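Local coordinates for protein mannitol dehydrogenase (Pseudomonas fluorescens, PDB 1LJ8) that binds NAD and, as a long-chain dehydrogenase, probably catalyses the oxidation of mannitol to fructose, at residues E14-A19 with E95-G100; L82-E87 with H248-A253. All blocks are in the same frame, centred on the assembly; numbering follows the deposited sequence.

Contact 1 (E14-A19 with E95-G100); sequences EVKLPA and EVRVIG
K16, E95 and R97 meet in a salt-bridge network that joins the two segments. The lysine crosses E95 at about a right angle, and K16 NZ takes the anti lone pair of E95 OE1 at 2.6 Å; bends at chi2 (-84°) and chi4 turn the ammonium onto it. R97 grips the same carboxylate side-on: R97 NH2 shares OE1 at 3.1 Å, while R97 NE gives E95 OE2 a nearly straight bond of 2.9 Å from above the carboxylate plane, so the two flat groups are not coplanar. Over one guanidinium face lies K16 CB, 3.6 Å from R97 CZ. An alanine in place of R97 removes both nitrogens from the carboxylate, which would probably leave E95 freer to turn and K16 CB without the flat group it rests on. The backbones form a single parallel bridge: K16 N donates to V96 O at 2.9 Å and V98 N to K16 O at 2.8 Å, adding 14-19 beside strand 96-107 of the Rossmann domain. The pairing goes no further at P18, which lacks an N-H; its CD rests 3.4 Å from V98 O. Apolar V98 points its CB to 14-19, where its CG2 lies 3.9 Å from V15 CG1, while R97 on the other side carries the charge. Waters bridge E14 O to V96 N and L17 O to R97 NH1. I250 backs V15, and E14 OE2 bonds H248 ND1.

Contact 2 (L82-E87 with H248-A253); sequences LFTLYE and HGIDDA
F83 begins the contact through its backbone, its carbonyl carbon lying 3.7 Å from D252 OD2. Its ring leads away from the loop to a cation-pi contact with R39, and the side chain ends about 11 Å from the bound NAD. T84 carries the polar core of the contact. Its N donates to D252 OD2 at 2.8 Å, nearly along the C-O axis, and its OG1 donates to the anti lone pair of that oxygen at 2.7 Å. D252 CG stands anti to its own backbone N (chi1 -172°), which extends the short carboxylate to the strand. Threonine suits the place because its other branch is apolar: T84 CG2 meets I250 CD1 tip to tip at 3.8 Å. Y86, two residues on, points to the same side of the strand. Its CE1 comes to the edge of the H248 ring, 3.8 Å from H248 CD2, with the planes at 85° in an oblique pairing. A water lies between Y86 OH and H248 NE2, the other ring nitrogen being taken by E14. After helix 238-248, G249, with phi 72°, turns the chain into the loop that leads to strand 256-258, the parallel neighbour of 83-87. The loop packs over side chains on one face of strand 83-87, next to the outermost strand of the sheet, 256-258. Since D252 OD1 also accepts from Q79 NE2 and W254 N, four hydrogen bonds meet this buried carboxylate, which is likely to stay ionised although no cation pairs with it across the contact.

Overall arrangement
From the N terminus, 14-19 precedes strand 27-32, and contact 1 closes the loop that carries strands 27-32, 59-64 and 83-87 before the chain returns at 95-100. Contact 2 starts inside that loop, at 82-87, and closes a longer one of 160 residues, ending after helix 238-248. The two loops therefore cross rather than nest. They share a region of the sheet: strands 83-87 and 96-107 are antiparallel neighbours, joined by the R97 O to L85 N bond, and V96 packs on both T84 and H248. Through E14 and H248 the outer segments also join directly, tying the N-terminal arm and the helix-to-strand loop to the same corner of the Rossmann domain.

Contact 1 (E14-A19 with E95-G100)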
ATOM      1  N   GLU A  14      18.743 -17.733  17.761  1.00 22.56           N
ATOM      2  CA  GLU A  14      18.908 -16.605  16.855  1.00 20.33           C
ATOM      3  C   GLU A  14      17.702 -15.686  16.809  1.00 19.97           C
ATOM      4  O   GLU A  14      17.785 -14.601  16.261  1.00 20.83           O
ATOM      5  CB  GLU A  14      19.209 -17.099  15.422  1.00 21.01           C
ATOM      6  CG  GLU A  14      18.025 -17.797  14.664  1.00 19.84           C
ATOM      7  CD  GLU A  14      17.919 -19.314  14.918  1.00 20.74           C
ATOM      8  OE1 GLU A  14      18.513 -19.830  15.897  1.00 19.77           O
ATOM      9  OE2 GLU A  14      17.200 -20.009  14.139  1.00 22.38           O
ATOM     10  N   VAL A  15      16.582 -16.130  17.364  1.00 19.25           N
ATOM     11  CA  VAL A  15      15.357 -15.341  17.313  1.00 17.90           C
ATOM     12  C   VAL A  15      15.422 -14.171  18.299  1.00 18.32           C
ATOM     13  O   VAL A  15      15.548 -14.389  19.507  1.00 18.18           O
ATOM     14  CB  VAL A  15      14.126 -16.231  17.623  1.00 18.45           C
ATOM     15  CG1 VAL A  15      12.847 -15.376  17.583  1.00 18.91           C
ATOM     16  CG2 VAL A  15      14.022 -17.342  16.591  1.00 18.59           C
ATOM     17  N   LYS A  16      15.321 -12.939  17.787  1.00 16.89           N
ATOM     18  CA  LYS A  16      15.361 -11.738  18.622  1.00 16.90           C
ATOM     19  C   LYS A  16      14.003 -11.534  19.288  1.00 18.31           C
ATOM     20  O   LYS A  16      12.937 -11.756  18.675  1.00 16.17           O
ATOM     21  CB  LYS A  16      15.720 -10.525  17.765  1.00 18.90           C
ATOM     22  CG  LYS A  16      16.879 -10.782  16.796  1.00 22.61           C
ATOM     23  CD  LYS A  16      18.256 -10.608  17.399  1.00 28.90           C
ATOM     24  CE  LYS A  16      19.337 -10.535  16.256  1.00 30.02           C
ATOM     25  NZ  LYS A  16      19.286  -9.324  15.273  1.00 30.62           N
ATOM     26  N   LEU A  17      14.045 -11.170  20.567  1.00 16.78           N
ATOM     27  CA  LEU A  17      12.831 -10.976  21.368  1.00 18.20           C
ATOM     28  C   LEU A  17      12.688  -9.544  21.857  1.00 16.44           C
ATOM     29  O   LEU A  17      13.684  -8.817  21.986  1.00 17.05           O
ATOM     30  CB  LEU A  17      12.895 -11.869  22.618  1.00 18.46           C
ATOM     31  CG  LEU A  17      13.249 -13.350  22.416  1.00 19.27           C
ATOM     32  CD1 LEU A  17      13.366 -13.985  23.794  1.00 18.00           C
ATOM     33  CD2 LEU A  17      12.196 -14.075  21.533  1.00 17.55           C
ATOM     34  N   PRO A  18      11.458  -9.118  22.124  1.00 16.01           N
ATOM     35  CA  PRO A  18      11.226  -7.761  22.627  1.00 17.66           C
ATOM     36  C   PRO A  18      12.070  -7.653  23.898  1.00 21.53           C
ATOM     37  O   PRO A  18      12.167  -8.631  24.677  1.00 21.99           O
ATOM     38  CB  PRO A  18       9.753  -7.787  22.991  1.00 17.87           C
ATOM     39  CG  PRO A  18       9.162  -8.677  21.945  1.00 15.87           C
ATOM     40  CD  PRO A  18      10.183  -9.802  21.833  1.00 16.35           C
ATOM     41  N   ALA A  19      12.671  -6.495  24.119  1.00 23.55           N
ATOM     42  CA  ALA A  19      13.523  -6.280  25.294  1.00 25.89           C
ATOM     43  C   ALA A  19      12.752  -5.540  26.372  1.00 28.15           C
ATOM     44  O   ALA A  19      13.291  -5.244  27.434  1.00 32.25           O
ATOM     45  CB  ALA A  19      14.788  -5.496  24.916  1.00 26.64           C
ATOM     46  N   GLU A  95      17.428 -10.572  10.004  1.00 22.63           N
ATOM     47  CA  GLU A  95      17.136 -11.149  11.306  1.00 21.36           C
ATOM     48  C   GLU A  95      15.718 -11.693  11.313  1.00 19.60           C
ATOM     49  O   GLU A  95      14.941 -11.424  10.392  1.00 19.89           O
ATOM     50  CB  GLU A  95      17.268 -10.116  12.431  1.00 21.66           C
ATOM     51  CG  GLU A  95      16.462  -8.844  12.197  1.00 24.66           C
ATOM     52  CD  GLU A  95      16.476  -7.857  13.391  1.00 24.56           C
ATOM     53  OE1 GLU A  95      17.301  -8.006  14.331  1.00 25.76           O
ATOM     54  OE2 GLU A  95      15.639  -6.923  13.366  1.00 25.11           O
ATOM     55  N   VAL A  96      15.436 -12.499  12.336  1.00 17.39           N
ATOM     56  CA  VAL A  96      14.122 -13.083  12.602  1.00 16.47           C
ATOM     57  C   VAL A  96      13.857 -12.528  13.993  1.00 15.22           C
ATOM     58  O   VAL A  96      14.632 -12.749  14.932  1.00 15.10           O
ATOM     59  CB  VAL A  96      14.161 -14.612  12.669  1.00 19.02           C
ATOM     60  CG1 VAL A  96      12.724 -15.144  12.874  1.00 18.36           C
ATOM     61  CG2 VAL A  96      14.756 -15.152  11.414  1.00 22.50           C
ATOM     62  N   ARG A  97      12.747 -11.812  14.131  1.00 13.45           N
ATOM     63  CA  ARG A  97      12.464 -11.107  15.362  1.00 12.81           C
ATOM     64  C   ARG A  97      10.995 -11.172  15.730  1.00 14.46           C
ATOM     65  O   ARG A  97      10.142 -11.020  14.863  1.00 13.88           O
ATOM     66  CB  ARG A  97      12.843  -9.635  15.143  1.00 14.56           C
ATOM     67  CG  ARG A  97      12.395  -8.680  16.242  1.00 13.94           C
ATOM     68  CD  ARG A  97      12.843  -7.222  15.906  1.00 16.98           C
ATOM     69  NE  ARG A  97      14.308  -7.090  15.982  1.00 16.52           N
ATOM     70  CZ  ARG A  97      15.000  -7.066  17.123  1.00 17.06           C
ATOM     71  NH1 ARG A  97      14.396  -7.156  18.313  1.00 15.12           N
ATOM     72  NH2 ARG A  97      16.339  -7.027  17.080  1.00 18.19           N
ATOM     73  N   VAL A  98      10.718 -11.413  17.009  1.00 11.45           N
ATOM     74  CA  VAL A  98       9.349 -11.393  17.487  1.00 12.16           C
ATOM     75  C   VAL A  98       8.993  -9.924  17.819  1.00 12.84           C
ATOM     76  O   VAL A  98       9.723  -9.252  18.552  1.00 13.63           O
ATOM     77  CB  VAL A  98       9.190 -12.270  18.747  1.00 11.48           C
ATOM     78  CG1 VAL A  98       7.798 -12.017  19.342  1.00 12.20           C
ATOM     79  CG2 VAL A  98       9.337 -13.760  18.334  1.00 11.90           C
ATOM     80  N   ILE A  99       7.874  -9.429  17.277  1.00 10.33           N
ATOM     81  CA  ILE A  99       7.446  -8.044  17.453  1.00 10.50           C
ATOM     82  C   ILE A  99       6.348  -8.000  18.509  1.00 11.84           C
ATOM     83  O   ILE A  99       5.387  -8.782  18.420  1.00 11.85           O
ATOM     84  CB  ILE A  99       6.881  -7.482  16.117  1.00 10.18           C
ATOM     85  CG1 ILE A  99       7.993  -7.519  15.040  1.00 11.45           C
ATOM     86  CG2 ILE A  99       6.342  -6.050  16.330  1.00 10.84           C
ATOM     87  CD1 ILE A  99       9.194  -6.513  15.325  1.00 13.26           C
ATOM     88  N   GLY A 100       6.482  -7.087  19.483  1.00 10.90           N
ATOM     89  CA  GLY A 100       5.482  -6.991  20.539  1.00 11.70           C
ATOM     90  C   GLY A 100       4.763  -5.661  20.643  1.00 13.89           C
ATOM     91  O   GLY A 100       4.065  -5.410  21.634  1.00 12.93           O
TER
HETATM   92  O   HOH W   1      17.935 -13.269  13.774  1.00 19.43           O
HETATM   93  O   HOH W   2      15.759  -7.772  20.727  1.00 26.86           O

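Contact 2 (L82-E87 with H248-A253)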
ATOM      1  N   LEU A  82       1.530 -11.365  19.565  1.00 12.90           N
ATOM      2  CA  LEU A  82       2.932 -11.394  19.111  1.00 13.57           C
ATOM      3  C   LEU A  82       2.965 -11.968  17.655  1.00 14.25           C
ATOM      4  O   LEU A  82       2.103 -12.750  17.279  1.00 13.15           O
ATOM      5  CB  LEU A  82       3.773 -12.335  20.008  1.00 12.52           C
ATOM      6  CG  LEU A  82       3.891 -11.953  21.490  1.00 15.00           C
ATOM      7  CD1 LEU A  82       4.610 -13.069  22.277  1.00 13.15           C
ATOM      8  CD2 LEU A  82       4.632 -10.643  21.624  1.00 14.29           C
ATOM      9  N   PHE A  83       3.948 -11.571  16.835  1.00 12.91           N
ATOM     10  CA  PHE A  83       4.077 -12.141  15.498  1.00 11.19           C
ATOM     11  C   PHE A  83       5.545 -12.028  15.140  1.00 10.61           C
ATOM     12  O   PHE A  83       6.253 -11.183  15.709  1.00 11.56           O
ATOM     13  CB  PHE A  83       3.186 -11.434  14.453  1.00 10.94           C
ATOM     14  CG  PHE A  83       3.474  -9.967  14.267  1.00 11.55           C
ATOM     15  CD1 PHE A  83       4.407  -9.552  13.295  1.00 11.82           C
ATOM     16  CD2 PHE A  83       2.855  -9.019  15.069  1.00 12.44           C
ATOM     17  CE1 PHE A  83       4.721  -8.188  13.137  1.00 11.31           C
ATOM     18  CE2 PHE A  83       3.150  -7.643  14.931  1.00 11.42           C
ATOM     19  CZ  PHE A  83       4.098  -7.216  13.956  1.00 10.07           C
ATOM     20  N   THR A  84       5.976 -12.860  14.200  1.00 10.72           N
ATOM     21  CA  THR A  84       7.372 -12.874  13.788  1.00 10.70           C
ATOM     22  C   THR A  84       7.569 -11.998  12.548  1.00 11.45           C
ATOM     23  O   THR A  84       6.807 -12.098  11.564  1.00 11.89           O
ATOM     24  CB  THR A  84       7.826 -14.316  13.385  1.00 10.69           C
ATOM     25  OG1 THR A  84       7.413 -15.268  14.400  1.00 11.94           O
ATOM     26  CG2 THR A  84       9.338 -14.391  13.243  1.00 12.58           C
ATOM     27  N   LEU A  85       8.611 -11.182  12.600  1.00 11.66           N
ATOM     28  CA  LEU A  85       9.029 -10.386  11.453  1.00 11.73           C
ATOM     29  C   LEU A  85      10.189 -11.223  10.881  1.00 13.15           C
ATOM     30  O   LEU A  85      11.203 -11.441  11.558  1.00 13.77           O
ATOM     31  CB  LEU A  85       9.495  -9.020  11.889  1.00 12.02           C
ATOM     32  CG  LEU A  85       9.871  -8.180  10.643  1.00 14.66           C
ATOM     33  CD1 LEU A  85       9.315  -6.782  10.751  1.00 16.08           C
ATOM     34  CD2 LEU A  85      11.358  -8.158  10.540  1.00 18.20           C
ATOM     35  N   TYR A  86      10.043 -11.691   9.650  1.00 14.05           N
ATOM     36  CA  TYR A  86      11.031 -12.586   9.033  1.00 13.75           C
ATOM     37  C   TYR A  86      11.594 -11.878   7.808  1.00 15.04           C
ATOM     38  O   TYR A  86      10.948 -11.850   6.748  1.00 14.26           O
ATOM     39  CB  TYR A  86      10.293 -13.872   8.660  1.00 14.72           C
ATOM     40  CG  TYR A  86      11.109 -15.028   8.085  1.00 15.59           C
ATOM     41  CD1 TYR A  86      12.484 -15.100   8.268  1.00 16.99           C
ATOM     42  CD2 TYR A  86      10.472 -16.068   7.407  1.00 16.02           C
ATOM     43  CE1 TYR A  86      13.241 -16.235   7.771  1.00 17.83           C
ATOM     44  CE2 TYR A  86      11.203 -17.187   6.924  1.00 17.43           C
ATOM     45  CZ  TYR A  86      12.576 -17.247   7.123  1.00 17.62           C
ATOM     46  OH  TYR A  86      13.284 -18.359   6.690  1.00 20.14           O
ATOM     47  N   GLU A  87      12.799 -11.324   7.957  1.00 14.32           N
ATOM     48  CA  GLU A  87      13.448 -10.599   6.857  1.00 16.19           C
ATOM     49  C   GLU A  87      14.077 -11.582   5.886  1.00 17.25           C
ATOM     50  O   GLU A  87      14.709 -12.536   6.300  1.00 16.40           O
ATOM     51  CB  GLU A  87      14.530  -9.633   7.400  1.00 16.88           C
ATOM     52  CG  GLU A  87      13.975  -8.476   8.274  1.00 19.30           C
ATOM     53  CD  GLU A  87      15.069  -7.580   8.824  1.00 21.30           C
ATOM     54  OE1 GLU A  87      16.244  -8.037   8.821  1.00 22.43           O
ATOM     55  OE2 GLU A  87      14.749  -6.442   9.282  1.00 21.71           O
ATOM     56  N   HIS A 248      13.776 -21.728  11.387  1.00 20.44           N
ATOM     57  CA  HIS A 248      13.971 -21.175  12.723  1.00 18.88           C
ATOM     58  C   HIS A 248      13.100 -21.767  13.809  1.00 17.16           C
ATOM     59  O   HIS A 248      13.076 -21.254  14.914  1.00 18.02           O
ATOM     60  CB  HIS A 248      13.808 -19.638  12.680  1.00 19.05           C
ATOM     61  CG  HIS A 248      14.762 -18.975  11.736  1.00 22.03           C
ATOM     62  ND1 HIS A 248      16.113 -18.853  12.006  1.00 20.83           N
ATOM     63  CD2 HIS A 248      14.582 -18.490  10.483  1.00 23.29           C
ATOM     64  CE1 HIS A 248      16.722 -18.327  10.957  1.00 21.11           C
ATOM     65  NE2 HIS A 248      15.817 -18.102  10.017  1.00 23.58           N
ATOM     66  N   GLY A 249      12.381 -22.846  13.476  1.00 18.04           N
ATOM     67  CA  GLY A 249      11.589 -23.577  14.463  1.00 17.45           C
ATOM     68  C   GLY A 249      10.319 -22.963  15.008  1.00 17.82           C
ATOM     69  O   GLY A 249       9.661 -23.560  15.866  1.00 18.11           O
ATOM     70  N   ILE A 250       9.959 -21.777  14.502  1.00 16.56           N
ATOM     71  CA  ILE A 250       8.762 -21.104  15.002  1.00 15.34           C
ATOM     72  C   ILE A 250       7.515 -21.516  14.223  1.00 16.20           C
ATOM     73  O   ILE A 250       7.521 -21.507  12.956  1.00 15.53           O
ATOM     74  CB  ILE A 250       8.863 -19.545  14.840  1.00 14.61           C
ATOM     75  CG1 ILE A 250      10.145 -19.004  15.515  1.00 14.54           C
ATOM     76  CG2 ILE A 250       7.569 -18.893  15.447  1.00 12.31           C
ATOM     77  CD1 ILE A 250      10.406 -17.474  15.240  1.00 16.35           C
ATOM     78  N   ASP A 251       6.454 -21.832  14.959  1.00 16.01           N
ATOM     79  CA  ASP A 251       5.191 -22.160  14.314  1.00 16.59           C
ATOM     80  C   ASP A 251       4.397 -20.884  14.540  1.00 13.61           C
ATOM     81  O   ASP A 251       3.900 -20.636  15.632  1.00 13.86           O
ATOM     82  CB  ASP A 251       4.515 -23.361  14.990  1.00 19.24           C
ATOM     83  CG  ASP A 251       5.328 -24.645  14.845  1.00 26.50           C
ATOM     84  OD1 ASP A 251       5.654 -24.989  13.689  1.00 29.02           O
ATOM     85  OD2 ASP A 251       5.638 -25.312  15.887  1.00 30.87           O
ATOM     86  N   ASP A 252       4.337 -20.037  13.513  1.00 11.34           N
ATOM     87  CA  ASP A 252       3.638 -18.759  13.607  1.00 11.38           C
ATOM     88  C   ASP A 252       2.443 -18.854  12.636  1.00 10.17           C
ATOM     89  O   ASP A 252       2.623 -19.143  11.457  1.00 12.92           O
ATOM     90  CB  ASP A 252       4.615 -17.635  13.198  1.00 11.28           C
ATOM     91  CG  ASP A 252       4.054 -16.239  13.434  1.00 13.77           C
ATOM     92  OD1 ASP A 252       2.815 -16.073  13.423  1.00 13.68           O
ATOM     93  OD2 ASP A 252       4.863 -15.313  13.624  1.00 13.28           O
ATOM     94  N   ALA A 253       1.215 -18.606  13.121  1.00 11.51           N
ATOM     95  CA  ALA A 253       0.059 -18.731  12.250  1.00 12.28           C
ATOM     96  C   ALA A 253       0.096 -17.623  11.189  1.00 14.52           C
ATOM     97  O   ALA A 253      -0.517 -17.774  10.134  1.00 13.99           O
ATOM     98  CB  ALA A 253      -1.259 -18.602  13.055  1.00 12.10           C
TER
HETATM   99  O   HOH W   3      16.303 -17.831   6.787  1.00 35.07           O